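Local coordinates for protein jasmonate-induced oxygenase 2 (Arabidopsis thaliana, PDB 6LSV) that oxidises the stress hormone jasmonate to 12-hydroxyjasmonate, using iron, molecular oxygen and 2-oxoglutarate, which is converted to succinate and carbon dioxide, at residues A[62-65]-A[66-70]; A[159-162]-A[163-167]. All coordinates share one frame; numbering follows the deposited sequence.

Contact 1: A[62-65]-A[66-70]; sequences DVIM and ARISE
Ile64 and Ile68 lie side by side one turn apart on an N-capped alpha-helix, their side chains pointing the same way and meeting where Ile64 CD1 comes 3.6 Å from Ile68 CD1. These are the opening turns of helix 63-74, which links the parallel neighbouring strands 47-49 and 77-81 in a beta-alpha-beta crossover.

The cap is Asp62: Asp62 OD2 takes a weak bond of 3.4 Å from Ile64 N, while Asp62 O receives a second weak bond from Met65 N at 3.3 Å. Between them, the side chain and carbonyl of one residue serve two amides of the first turn, which lie too early in the helix for the usual i-to-i+4 partners. The carboxylate, if charged, would also sit favourably near the positive end of the helix dipole.

Regular alpha-helical bonding takes over from there. Arg67 N gives to Val63 O at 3.0 Å, bent to 144° at the hydrogen. The next bond, from Ile68 N to Ile64 O at 2.6 Å, is almost straight at 175°. Ser69 N is satisfied by Met65 O at 3.1 Å, and Glu70 N by Ala66 O at 2.7 Å. Beyond the backbone, Ser69 OG has a weak partner in Arg73 NE, one turn further on.

Met65 and Ile68 carry the helix onto Asn186 of helix 161-186, and Ile68 also meets Ile48 of strand 47-49. Ile64 has CG1 between its backbone N and carbonyl carbon (chi1 71°), which turns that branch, with CD1 at its end, to the side of Ile68. On the flank, the Arg67 chain runs past Val63, its CD 4.3 Å from Val63 CG1.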
# COMPACT_ATOMS: atom_id res chain seq x y z
N ASP A 62 21.63 5.22 -16.79
CA ASP A 62 21.19 4.68 -18.07
C ASP A 62 20.01 5.47 -18.62
O ASP A 62 19.60 6.50 -18.06
CB ASP A 62 20.84 3.20 -17.88
CG ASP A 62 20.91 2.41 -19.17
OD1 ASP A 62 22.03 2.05 -19.60
OD2 ASP A 62 19.83 2.14 -19.74
N VAL A 63 19.47 5.00 -19.74
CA VAL A 63 18.15 5.44 -20.19
C VAL A 63 17.10 5.11 -19.15
O VAL A 63 16.06 5.77 -19.06
CB VAL A 63 17.82 4.80 -21.56
CG1 VAL A 63 16.47 5.28 -22.09
CG2 VAL A 63 18.93 5.10 -22.56
N ILE A 64 17.37 4.09 -18.32
CA ILE A 64 16.42 3.66 -17.31
C ILE A 64 16.27 4.70 -16.21
O ILE A 64 15.18 4.89 -15.67
CB ILE A 64 16.84 2.28 -16.77
CG1 ILE A 64 18.09 2.38 -15.90
CG2 ILE A 64 17.14 1.41 -17.93
CD1 ILE A 64 17.83 2.27 -14.40
N MET A 65 17.37 5.38 -15.86
CA MET A 65 17.28 6.45 -14.88
C MET A 65 16.32 7.53 -15.35
O MET A 65 15.56 8.10 -14.56
CB MET A 65 18.66 7.03 -14.61
CG MET A 65 18.92 7.32 -13.15
SD MET A 65 19.19 5.81 -12.20
CE MET A 65 19.75 6.52 -10.65
N ALA A 66 16.31 7.80 -16.66
CA ALA A 66 15.32 8.72 -17.21
C ALA A 66 13.92 8.10 -17.15
O ALA A 66 12.94 8.80 -16.87
CB ALA A 66 15.68 9.10 -18.64
N ARG A 67 13.81 6.79 -17.38
CA ARG A 67 12.51 6.14 -17.36
C ARG A 67 11.94 6.07 -15.95
O ARG A 67 10.76 6.35 -15.73
CB ARG A 67 12.59 4.74 -17.97
CG ARG A 67 12.89 4.72 -19.45
CD ARG A 67 13.37 3.34 -19.87
NE ARG A 67 12.61 2.29 -19.21
CZ ARG A 67 12.08 1.25 -19.84
NH1 ARG A 67 12.22 1.12 -21.15
NH2 ARG A 67 11.40 0.33 -19.16
N ILE A 68 12.78 5.69 -14.98
CA ILE A 68 12.35 5.65 -13.59
C ILE A 68 11.86 7.02 -13.14
O ILE A 68 10.78 7.16 -12.56
CB ILE A 68 13.50 5.16 -12.68
CG1 ILE A 68 13.90 3.72 -13.03
CG2 ILE A 68 13.11 5.28 -11.22
CD1 ILE A 68 15.09 3.25 -12.24
N SER A 69 12.66 8.06 -13.42
CA SER A 69 12.25 9.41 -13.05
C SER A 69 11.04 9.87 -13.85
O SER A 69 10.20 10.60 -13.32
CB SER A 69 13.42 10.38 -13.25
OG SER A 69 12.94 11.68 -13.55
N GLU A 70 10.93 9.44 -15.11
CA GLU A 70 9.73 9.75 -15.87
C GLU A 70 8.50 9.09 -15.26
O GLU A 70 7.41 9.67 -15.25
CB GLU A 70 9.90 9.31 -17.33
CG GLU A 70 9.14 10.16 -18.33
CD GLU A 70 9.65 11.60 -18.42
OE1 GLU A 70 9.13 12.46 -17.68
OE2 GLU A 70 10.57 11.86 -19.23

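Contact 2: A[159-162]-A[163-167]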
# COMPACT_ATOMS: atom_id res chain seq x y z
N PRO A 159 2.33 -22.74 9.93
CA PRO A 159 3.41 -22.75 10.92
C PRO A 159 4.66 -22.03 10.46
O PRO A 159 5.48 -21.64 11.29
CB PRO A 159 3.66 -24.24 11.16
CG PRO A 159 2.36 -24.90 10.74
CD PRO A 159 1.94 -24.11 9.54
N THR A 160 4.81 -21.81 9.15
CA THR A 160 5.96 -21.11 8.61
C THR A 160 5.74 -19.62 8.44
O THR A 160 6.70 -18.90 8.14
CB THR A 160 6.33 -21.72 7.25
OG1 THR A 160 5.15 -21.82 6.44
CG2 THR A 160 6.94 -23.09 7.43
N ILE A 161 4.52 -19.12 8.65
CA ILE A 161 4.17 -17.77 8.20
C ILE A 161 5.04 -16.72 8.88
O ILE A 161 5.49 -15.76 8.25
CB ILE A 161 2.67 -17.49 8.40
CG1 ILE A 161 2.25 -16.24 7.62
CG2 ILE A 161 2.30 -17.36 9.87
CD1 ILE A 161 0.76 -15.98 7.61
N ARG A 162 5.33 -16.90 10.17
CA ARG A 162 6.09 -15.88 10.89
C ARG A 162 7.54 -15.84 10.44
O ARG A 162 8.16 -14.77 10.45
CB ARG A 162 6.01 -16.12 12.39
CG ARG A 162 4.60 -16.01 12.93
CD ARG A 162 4.60 -15.96 14.43
NE ARG A 162 3.24 -15.82 14.95
CZ ARG A 162 2.95 -15.79 16.25
NH1 ARG A 162 3.92 -15.88 17.15
NH2 ARG A 162 1.69 -15.66 16.64
N GLU A 163 8.10 -16.98 10.04
CA GLU A 163 9.46 -16.98 9.51
C GLU A 163 9.50 -16.40 8.10
O GLU A 163 10.49 -15.76 7.72
CB GLU A 163 10.04 -18.39 9.54
CG GLU A 163 10.22 -18.93 10.94
CD GLU A 163 10.69 -20.37 10.97
OE1 GLU A 163 10.00 -21.23 10.37
OE2 GLU A 163 11.74 -20.65 11.58
N VAL A 164 8.44 -16.61 7.32
CA VAL A 164 8.38 -16.04 5.98
C VAL A 164 8.13 -14.54 6.04
O VAL A 164 8.65 -13.77 5.22
CB VAL A 164 7.31 -16.76 5.14
CG1 VAL A 164 7.29 -16.21 3.72
CG2 VAL A 164 7.58 -18.25 5.11
N ILE A 165 7.32 -14.08 7.00
CA ILE A 165 7.09 -12.65 7.16
C ILE A 165 8.39 -11.94 7.54
O ILE A 165 8.75 -10.92 6.95
CB ILE A 165 5.99 -12.39 8.21
CG1 ILE A 165 4.62 -12.83 7.71
CG2 ILE A 165 5.95 -10.91 8.58
CD1 ILE A 165 3.60 -13.01 8.83
N ASP A 166 9.11 -12.49 8.52
CA ASP A 166 10.32 -11.84 9.01
C ASP A 166 11.38 -11.72 7.92
O ASP A 166 12.04 -10.68 7.80
CB ASP A 166 10.87 -12.60 10.21
CG ASP A 166 11.58 -11.69 11.20
OD1 ASP A 166 11.06 -10.59 11.46
OD2 ASP A 166 12.66 -12.08 11.70
N GLU A 167 11.55 -12.77 7.12
CA GLU A 167 12.55 -12.71 6.06
C GLU A 167 12.08 -11.83 4.91
O GLU A 167 12.85 -11.03 4.38
CB GLU A 167 12.90 -14.12 5.57
CG GLU A 167 14.20 -14.18 4.79
CD GLU A 167 14.27 -15.36 3.85
OE1 GLU A 167 13.46 -16.30 4.00
OE2 GLU A 167 15.14 -15.35 2.95
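Arg162 and Asp166 face each other across the first turn of helix 161-186, where Arg162 O accepts Asp166 N at 3.1 Å. The Arg162 side chain is extended from CG to NE and reaches back to the preceding loop, where NE bonds to Pro155 O and NH2 more weakly to Trp154 O. Glu163, next along the turn, lies on the exposed side, with its CB 3.7 Å from Thr160 O. Thr160 O is shared by two amides, taking a bond from Val164 N at 3.0 Å and a weak, strongly bent one from Glu163 N.

On the buried face, Ile161 sends CG1 to within 3.7 Å of Ile165 CD1, and the two side chains run alongside each other. Ile161 has CG1 anti to its own N (chi1 -166°), whereas Ile165 CG1 stands beside the backbone N (chi1 -69°); these settings bring Ile161 CG1 against the end of the Ile165 chain, at CD1. Underneath, Ile165 N bonds to Ile161 O at 2.8 Å.

Lys149 makes a salt bridge with Asp166 OD1. On the other flank lies helix 87-102, whose Asn96 bonds to Thr160 OG1 and touches Ile161 and Val164, while Trp97 packs against Ile165.

How the contacts relate
Contacts 1 and 2 are both N-terminal helix turns, with centres 35 Å apart and nearest atoms about 22 Å apart, so they do not touch. What joins them is helix 161-186: contact 2 forms its beginning, and helix 63-74, opened by contact 1, packs on Asn186 near its far end, with Met65 also touching Val182. This long helix thus spans the distance between them. Neither contact contains a residue of the iron site, His227, Asp229 and His284. Contact 2 comes nearer the jasmonate pocket, the side chain of Ile165 lying about 11 Å from that of the jasmonate-binding Arg208; contact 1 stays at the surface, away from these sites.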